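Long-range contacts in nucleoporin nup120 (Schizosaccharomyces pombe, PDB 4GQ2), which serves as a structural component of the nuclear pore complex, whose nucleoporins can also act as docking or interaction partners for transiently associated nuclear transport factors: residues G695-L700 with S724-W729; K688-I693 with L731-L736. All blocks are in the same frame, centred on the assembly; numbering follows the deposited sequence.

Interaction 1: G695-L700 with S724-W729; sequences GFIFLL and SLLEDW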
ATOM      1  N   GLY A 695      22.794   2.265  -0.892  1.00 36.49           N
ATOM      2  CA  GLY A 695      24.092   2.295  -1.559  1.00 37.13           C
ATOM      3  C   GLY A 695      25.187   2.823  -0.641  1.00 40.80           C
ATOM      4  O   GLY A 695      26.281   2.261  -0.587  1.00 39.45           O
ATOM      5  N   PHE A 696      24.879   3.894   0.093  1.00 42.13           N
ATOM      6  CA  PHE A 696      25.825   4.513   1.021  1.00 42.39           C
ATOM      7  C   PHE A 696      26.126   3.597   2.206  1.00 43.62           C
ATOM      8  O   PHE A 696      27.293   3.386   2.554  1.00 38.95           O
ATOM      9  CB  PHE A 696      25.317   5.881   1.500  1.00 40.08           C
ATOM     10  CG  PHE A 696      25.338   6.949   0.438  1.00 38.49           C
ATOM     11  CD1 PHE A 696      26.515   7.270  -0.229  1.00 43.41           C
ATOM     12  CD2 PHE A 696      24.182   7.650   0.119  1.00 54.39           C
ATOM     13  CE1 PHE A 696      26.531   8.255  -1.204  1.00 52.72           C
ATOM     14  CE2 PHE A 696      24.191   8.640  -0.857  1.00 48.54           C
ATOM     15  CZ  PHE A 696      25.367   8.943  -1.518  1.00 46.44           C
ATOM     16  N   ILE A 697      25.071   3.053   2.811  1.00 38.00           N
ATOM     17  CA  ILE A 697      25.216   2.029   3.850  1.00 36.54           C
ATOM     18  C   ILE A 697      26.105   0.888   3.359  1.00 34.10           C
ATOM     19  O   ILE A 697      27.020   0.477   4.073  1.00 45.57           O
ATOM     20  CB  ILE A 697      23.849   1.484   4.346  1.00 35.08           C
ATOM     21  CG1 ILE A 697      23.080   2.573   5.102  1.00 31.16           C
ATOM     22  CG2 ILE A 697      24.040   0.261   5.237  1.00 33.55           C
ATOM     23  CD1 ILE A 697      21.629   2.238   5.398  1.00 30.24           C
ATOM     24  N   PHE A 698      25.859   0.394   2.144  1.00 32.17           N
ATOM     25  CA  PHE A 698      26.681  -0.697   1.594  1.00 37.06           C
ATOM     26  C   PHE A 698      28.143  -0.260   1.512  1.00 45.34           C
ATOM     27  O   PHE A 698      29.061  -1.021   1.841  1.00 40.83           O
ATOM     28  CB  PHE A 698      26.228  -1.113   0.190  1.00 33.93           C
ATOM     29  CG  PHE A 698      24.831  -1.665   0.113  1.00 36.08           C
ATOM     30  CD1 PHE A 698      24.094  -1.951   1.255  1.00 35.40           C
ATOM     31  CD2 PHE A 698      24.264  -1.938  -1.133  1.00 34.34           C
ATOM     32  CE1 PHE A 698      22.802  -2.453   1.155  1.00 37.44           C
ATOM     33  CE2 PHE A 698      22.982  -2.452  -1.237  1.00 34.23           C
ATOM     34  CZ  PHE A 698      22.248  -2.706  -0.090  1.00 34.59           C
ATOM     35  N   LEU A 699      28.342   0.977   1.063  1.00 48.61           N
ATOM     36  CA  LEU A 699      29.670   1.545   0.883  1.00 49.15           C
ATOM     37  C   LEU A 699      30.416   1.670   2.214  1.00 42.39           C
ATOM     38  O   LEU A 699      31.547   1.195   2.344  1.00 40.99           O
ATOM     39  CB  LEU A 699      29.556   2.902   0.190  1.00 54.18           C
ATOM     40  CG  LEU A 699      30.708   3.391  -0.686  1.00 56.14           C
ATOM     41  CD1 LEU A 699      31.056   2.381  -1.767  1.00 50.62           C
ATOM     42  CD2 LEU A 699      30.318   4.724  -1.297  1.00 46.06           C
ATOM     43  N   LEU A 700      29.763   2.279   3.201  1.00 36.81           N
ATOM     44  CA  LEU A 700      30.316   2.411   4.552  1.00 39.43           C
ATOM     45  C   LEU A 700      30.656   1.059   5.177  1.00 45.13           C
ATOM     46  O   LEU A 700      31.715   0.895   5.783  1.00 57.10           O
ATOM     47  CB  LEU A 700      29.355   3.206   5.445  1.00 39.89           C
ATOM     48  CG  LEU A 700      29.602   4.710   5.628  1.00 50.50           C
ATOM     49  CD1 LEU A 700      30.511   5.324   4.566  1.00 44.45           C
ATOM     50  CD2 LEU A 700      28.290   5.477   5.732  1.00 49.98           C
ATOM     51  N   SER A 724      23.052   8.192  10.959  1.00 38.47           N
ATOM     52  CA  SER A 724      22.211   9.142  10.247  1.00 37.60           C
ATOM     53  C   SER A 724      21.529   8.495   9.029  1.00 34.78           C
ATOM     54  O   SER A 724      20.379   8.784   8.729  1.00 33.61           O
ATOM     55  CB  SER A 724      23.086  10.313   9.779  1.00 34.13           C
ATOM     56  OG  SER A 724      22.301  11.318   9.179  1.00 50.28           O
ATOM     57  N   LEU A 725      22.259   7.631   8.329  1.00 32.75           N
ATOM     58  CA  LEU A 725      21.725   6.933   7.168  1.00 40.49           C
ATOM     59  C   LEU A 725      20.712   5.865   7.569  1.00 37.26           C
ATOM     60  O   LEU A 725      19.683   5.699   6.905  1.00 32.78           O
ATOM     61  CB  LEU A 725      22.851   6.318   6.340  1.00 39.26           C
ATOM     62  CG  LEU A 725      23.711   7.322   5.569  1.00 35.22           C
ATOM     63  CD1 LEU A 725      24.948   6.607   5.061  1.00 40.38           C
ATOM     64  CD2 LEU A 725      22.942   7.952   4.419  1.00 32.22           C
ATOM     65  N   LEU A 726      21.000   5.167   8.665  1.00 30.67           N
ATOM     66  CA  LEU A 726      20.102   4.156   9.198  1.00 38.69           C
ATOM     67  C   LEU A 726      18.783   4.788   9.610  1.00 41.61           C
ATOM     68  O   LEU A 726      17.716   4.181   9.468  1.00 45.54           O
ATOM     69  CB  LEU A 726      20.727   3.446  10.401  1.00 38.57           C
ATOM     70  CG  LEU A 726      21.657   2.255  10.182  1.00 48.62           C
ATOM     71  CD1 LEU A 726      22.091   1.706  11.533  1.00 49.76           C
ATOM     72  CD2 LEU A 726      20.988   1.165   9.354  1.00 47.73           C
ATOM     73  N   GLU A 727      18.862   6.012  10.115  1.00 38.48           N
ATOM     74  CA  GLU A 727      17.670   6.712  10.547  1.00 41.58           C
ATOM     75  C   GLU A 727      16.842   7.151   9.345  1.00 45.21           C
ATOM     76  O   GLU A 727      15.617   7.038   9.358  1.00 42.26           O
ATOM     77  CB  GLU A 727      18.027   7.899  11.429  1.00 40.03           C
ATOM     78  CG  GLU A 727      16.824   8.464  12.164  1.00 66.85           C
ATOM     79  CD  GLU A 727      15.977   7.393  12.839  1.00 71.42           C
ATOM     80  OE1 GLU A 727      16.493   6.724  13.768  1.00 70.94           O
ATOM     81  OE2 GLU A 727      14.795   7.228  12.445  1.00 50.13           O
ATOM     82  N   ASP A 728      17.520   7.648   8.313  1.00 38.39           N
ATOM     83  CA  ASP A 728      16.888   7.956   7.044  1.00 34.82           C
ATOM     84  C   ASP A 728      16.215   6.698   6.468  1.00 39.69           C
ATOM     85  O   ASP A 728      15.024   6.712   6.128  1.00 34.79           O
ATOM     86  CB  ASP A 728      17.941   8.485   6.063  1.00 35.37           C
ATOM     87  CG  ASP A 728      18.348   9.924   6.352  1.00 40.23           C
ATOM     88  OD1 ASP A 728      17.718  10.580   7.207  1.00 39.26           O
ATOM     89  OD2 ASP A 728      19.299  10.404   5.704  1.00 49.05           O
ATOM     90  N   TRP A 729      16.985   5.611   6.379  1.00 34.95           N
ATOM     91  CA  TRP A 729      16.480   4.344   5.870  1.00 31.77           C
ATOM     92  C   TRP A 729      15.215   3.966   6.562  1.00 31.47           C
ATOM     93  O   TRP A 729      14.242   3.592   5.910  1.00 34.22           O
ATOM     94  CB  TRP A 729      17.507   3.224   6.014  1.00 33.35           C
ATOM     95  CG  TRP A 729      17.068   1.989   5.278  1.00 31.60           C
ATOM     96  CD1 TRP A 729      17.308   1.666   3.944  1.00 28.00           C
ATOM     97  CD2 TRP A 729      16.248   0.884   5.803  1.00 30.63           C
ATOM     98  NE1 TRP A 729      16.718   0.463   3.615  1.00 30.67           N
ATOM     99  CE2 TRP A 729      16.061  -0.058   4.682  1.00 29.87           C
ATOM    100  CE3 TRP A 729      15.658   0.595   7.037  1.00 29.46           C
ATOM    101  CZ2 TRP A 729      15.319  -1.233   4.817  1.00 26.18           C
ATOM    102  CZ3 TRP A 729      14.919  -0.596   7.163  1.00 32.83           C
ATOM    103  CH2 TRP A 729      14.755  -1.484   6.077  1.00 30.86           C
TER
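Ile-697 and Leu-725 pass each other in opposite directions where two helices of this alpha-helical region pack antiparallel, their local axes 10.1 Å apart at an angle of 149°. Leu-725 gives the largest share of the contact, with Ile-697 close behind, and is worth following outward. Its CB lies 4.0 Å from CG1 of Ile-697. With CG opposite the carbonyl carbon (chi1 -71°), the branch is carried toward the facing helix. Here CD1 meets two residues one helical turn apart: CD2 of Leu-700 at 3.6 Å, the two side chains crossing at about a right angle, and CB of Phe-696 at 3.7 Å. The second methyl, CD2, approaches the Phe-696 ring obliquely. That ring then leads away from the pair and packs on Leu-578 of helix 571-585. The contact is thus wholly apolar and buried, built mainly from the branched chains of Ile-697, Leu-700, Leu-725 and Leu-726. NE1 of Trp-729 hydrogen-bonds OE2 of Glu-694, just before Gly-695 on the facing helix, while within 695-700 the residue is met through its CB. Ile-697 completes the interface: its CD1 meets CD2 of Leu-726 at 4.1 Å, the side chains nearly perpendicular, and lies 4.3 Å from CB of Trp-729.

Interaction 2: K688-I693 with L731-L736; sequences KFQVSI and LVSFLL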
ATOM      1  N   LYS A 688      13.585   5.939  -4.681  1.00 33.78           N
ATOM      2  CA  LYS A 688      14.906   6.408  -5.084  1.00 32.02           C
ATOM      3  C   LYS A 688      15.742   6.783  -3.861  1.00 31.42           C
ATOM      4  O   LYS A 688      16.914   6.445  -3.784  1.00 32.27           O
ATOM      5  CB  LYS A 688      14.801   7.543  -6.104  1.00 35.75           C
ATOM      6  CG  LYS A 688      13.952   7.167  -7.310  1.00 39.69           C
ATOM      7  CD  LYS A 688      14.189   8.078  -8.504  1.00 59.15           C
ATOM      8  CE  LYS A 688      13.492   7.560  -9.756  1.00 41.80           C
ATOM      9  NZ  LYS A 688      12.053   7.948  -9.766  1.00 49.43           N
ATOM     10  N   PHE A 689      15.125   7.430  -2.878  1.00 33.64           N
ATOM     11  CA  PHE A 689      15.815   7.672  -1.611  1.00 36.33           C
ATOM     12  C   PHE A 689      16.331   6.388  -0.946  1.00 36.57           C
ATOM     13  O   PHE A 689      17.506   6.312  -0.581  1.00 46.00           O
ATOM     14  CB  PHE A 689      14.955   8.504  -0.646  1.00 39.28           C
ATOM     15  CG  PHE A 689      15.192   9.984  -0.759  1.00 37.06           C
ATOM     16  CD1 PHE A 689      16.439  10.523  -0.467  1.00 37.65           C
ATOM     17  CD2 PHE A 689      14.175  10.838  -1.156  1.00 33.35           C
ATOM     18  CE1 PHE A 689      16.667  11.887  -0.577  1.00 40.14           C
ATOM     19  CE2 PHE A 689      14.393  12.204  -1.259  1.00 40.78           C
ATOM     20  CZ  PHE A 689      15.640  12.730  -0.968  1.00 37.73           C
ATOM     21  N   GLN A 690      15.459   5.387  -0.805  1.00 37.22           N
ATOM     22  CA  GLN A 690      15.820   4.094  -0.192  1.00 29.78           C
ATOM     23  C   GLN A 690      17.008   3.411  -0.877  1.00 29.24           C
ATOM     24  O   GLN A 690      17.958   2.991  -0.217  1.00 32.46           O
ATOM     25  CB  GLN A 690      14.612   3.150  -0.168  1.00 25.74           C
ATOM     26  CG  GLN A 690      14.926   1.762   0.381  1.00 28.64           C
ATOM     27  CD  GLN A 690      13.729   0.827   0.379  1.00 28.34           C
ATOM     28  OE1 GLN A 690      13.321   0.321   1.425  1.00 32.71           O
ATOM     29  NE2 GLN A 690      13.152   0.612  -0.784  1.00 27.10           N
ATOM     30  N   VAL A 691      16.939   3.287  -2.196  1.00 25.80           N
ATOM     31  CA  VAL A 691      18.043   2.729  -2.982  1.00 27.33           C
ATOM     32  C   VAL A 691      19.327   3.562  -2.799  1.00 34.01           C
ATOM     33  O   VAL A 691      20.420   3.004  -2.639  1.00 37.14           O
ATOM     34  CB  VAL A 691      17.626   2.598  -4.472  1.00 35.44           C
ATOM     35  CG1 VAL A 691      18.821   2.379  -5.396  1.00 29.90           C
ATOM     36  CG2 VAL A 691      16.581   1.489  -4.631  1.00 26.58           C
ATOM     37  N   SER A 692      19.186   4.888  -2.773  1.00 29.15           N
ATOM     38  CA  SER A 692      20.326   5.777  -2.579  1.00 33.68           C
ATOM     39  C   SER A 692      20.978   5.566  -1.207  1.00 34.29           C
ATOM     40  O   SER A 692      22.190   5.349  -1.112  1.00 34.96           O
ATOM     41  CB  SER A 692      19.896   7.238  -2.766  1.00 39.46           C
ATOM     42  OG  SER A 692      20.834   8.135  -2.199  1.00 47.37           O
ATOM     43  N   ILE A 693      20.165   5.637  -0.154  1.00 29.50           N
ATOM     44  CA  ILE A 693      20.623   5.445   1.222  1.00 30.38           C
ATOM     45  C   ILE A 693      21.292   4.087   1.402  1.00 34.65           C
ATOM     46  O   ILE A 693      22.347   3.982   2.037  1.00 35.84           O
ATOM     47  CB  ILE A 693      19.441   5.562   2.210  1.00 32.45           C
ATOM     48  CG1 ILE A 693      18.941   7.007   2.267  1.00 27.68           C
ATOM     49  CG2 ILE A 693      19.844   5.067   3.597  1.00 30.05           C
ATOM     50  CD1 ILE A 693      17.479   7.141   2.658  1.00 30.73           C
ATOM     51  N   LEU A 731      12.906   5.775   8.243  1.00 35.37           N
ATOM     52  CA  LEU A 731      11.739   6.611   7.993  1.00 32.56           C
ATOM     53  C   LEU A 731      11.238   6.428   6.584  1.00 31.04           C
ATOM     54  O   LEU A 731      10.035   6.353   6.349  1.00 35.67           O
ATOM     55  CB  LEU A 731      12.051   8.082   8.265  1.00 38.56           C
ATOM     56  CG  LEU A 731      12.347   8.429   9.729  1.00 37.66           C
ATOM     57  CD1 LEU A 731      12.360   9.935   9.918  1.00 43.14           C
ATOM     58  CD2 LEU A 731      11.320   7.796  10.659  1.00 33.76           C
ATOM     59  N   VAL A 732      12.176   6.333   5.653  1.00 30.74           N
ATOM     60  CA  VAL A 732      11.852   6.101   4.256  1.00 33.04           C
ATOM     61  C   VAL A 732      11.166   4.739   4.051  1.00 33.10           C
ATOM     62  O   VAL A 732      10.099   4.669   3.438  1.00 37.83           O
ATOM     63  CB  VAL A 732      13.109   6.286   3.373  1.00 31.41           C
ATOM     64  CG1 VAL A 732      12.905   5.695   1.991  1.00 31.93           C
ATOM     65  CG2 VAL A 732      13.463   7.772   3.278  1.00 31.46           C
ATOM     66  N   SER A 733      11.758   3.675   4.592  1.00 30.18           N
ATOM     67  CA  SER A 733      11.203   2.321   4.460  1.00 31.75           C
ATOM     68  C   SER A 733       9.871   2.191   5.178  1.00 30.72           C
ATOM     69  O   SER A 733       8.969   1.521   4.694  1.00 33.15           O
ATOM     70  CB  SER A 733      12.193   1.258   4.957  1.00 33.74           C
ATOM     71  OG  SER A 733      13.425   1.345   4.250  1.00 35.30           O
ATOM     72  N   PHE A 734       9.749   2.842   6.331  1.00 28.04           N
ATOM     73  CA  PHE A 734       8.470   2.953   7.020  1.00 29.85           C
ATOM     74  C   PHE A 734       7.374   3.520   6.102  1.00 36.58           C
ATOM     75  O   PHE A 734       6.330   2.887   5.889  1.00 38.33           O
ATOM     76  CB  PHE A 734       8.644   3.778   8.296  1.00 27.48           C
ATOM     77  CG  PHE A 734       7.363   4.271   8.894  1.00 25.88           C
ATOM     78  CD1 PHE A 734       6.520   3.404   9.574  1.00 25.60           C
ATOM     79  CD2 PHE A 734       7.024   5.626   8.822  1.00 26.64           C
ATOM     80  CE1 PHE A 734       5.341   3.868  10.147  1.00 30.12           C
ATOM     81  CE2 PHE A 734       5.847   6.094   9.386  1.00 25.60           C
ATOM     82  CZ  PHE A 734       5.002   5.212  10.047  1.00 28.53           C
ATOM     83  N   LEU A 735       7.627   4.689   5.525  1.00 28.06           N
ATOM     84  CA  LEU A 735       6.663   5.299   4.609  1.00 27.84           C
ATOM     85  C   LEU A 735       6.375   4.479   3.346  1.00 32.49           C
ATOM     86  O   LEU A 735       5.246   4.483   2.850  1.00 31.66           O
ATOM     87  CB  LEU A 735       7.065   6.730   4.253  1.00 26.09           C
ATOM     88  CG  LEU A 735       6.992   7.705   5.438  1.00 30.73           C
ATOM     89  CD1 LEU A 735       7.695   9.003   5.097  1.00 28.99           C
ATOM     90  CD2 LEU A 735       5.552   7.974   5.864  1.00 26.79           C
ATOM     91  N   LEU A 736       7.383   3.775   2.831  1.00 33.68           N
ATOM     92  CA  LEU A 736       7.179   2.891   1.681  1.00 30.14           C
ATOM     93  C   LEU A 736       6.200   1.754   2.031  1.00 30.78           C
ATOM     94  O   LEU A 736       5.400   1.328   1.193  1.00 26.79           O
ATOM     95  CB  LEU A 736       8.515   2.350   1.133  1.00 31.59           C
ATOM     96  CG  LEU A 736       9.311   3.379   0.313  1.00 31.44           C
ATOM     97  CD1 LEU A 736      10.694   2.876  -0.064  1.00 30.42           C
ATOM     98  CD2 LEU A 736       8.549   3.787  -0.941  1.00 33.84           C
TER
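Two acceptors stand within reach of the hydroxyl OG of Ser-733: the amide oxygen OE1 of Gln-690 on the facing helix, at 3.0 Å, and the carbonyl oxygen of Trp-729, one turn earlier on its own helix. A single hydroxyl proton must serve this pair, so the link between the helices is a polar but not an exclusive one. Gln-690 reaches it fully stretched, with CG opposite the backbone N (chi1 177°) and the chain extended beyond (chi2 -179°). The amide therefore arrives beside Ser-733 while the flank of the chain packs on Leu-736. There CD1 of Leu-736 lies 3.4 Å from NE2 of Gln-690, an oblique crossing of the two side chains. Nearer the backbone, CB of Gln-690 rests 3.7 Å from CG1 of Val-732. The other methyl of Val-732, CG2, turns to CD1 of Ile-693 at 4.1 Å and to CB of Phe-689, whose ring runs on to meet Phe-803. Replacing Gln-690 by an alanine removes the amide, which would probably leave the Ser-733 hydroxyl to the Trp-729 carbonyl alone and open a gap beside CD1 of Leu-736. A buried polar pair bordered by aliphatic contacts, between local axes 9.5 Å apart and 144° to each other, is set here within antiparallel helix-helix packing of an alpha-helical domain.

Overall arrangement
Interactions 1 and 2 are successive patches of one antiparallel interface between helices 672-703 and 719-739, their centres about 10 Å apart, with interaction 1 nested inside the loop that interaction 2 closes. Ile-693 joins them: its CG2 lies 3.4 Å from the backbone O of Leu-725 and its CD1 3.7 Å from CB of Asp-728. Gln-690 adds a second link, its CG standing 3.9 Å from NE1 of Trp-729. The interface changes character along its length, from purely apolar in interaction 1 to mixed in interaction 2. Helices 571-585 and 590-605 pack around the former, helices 548-553 and 812-822 around the latter.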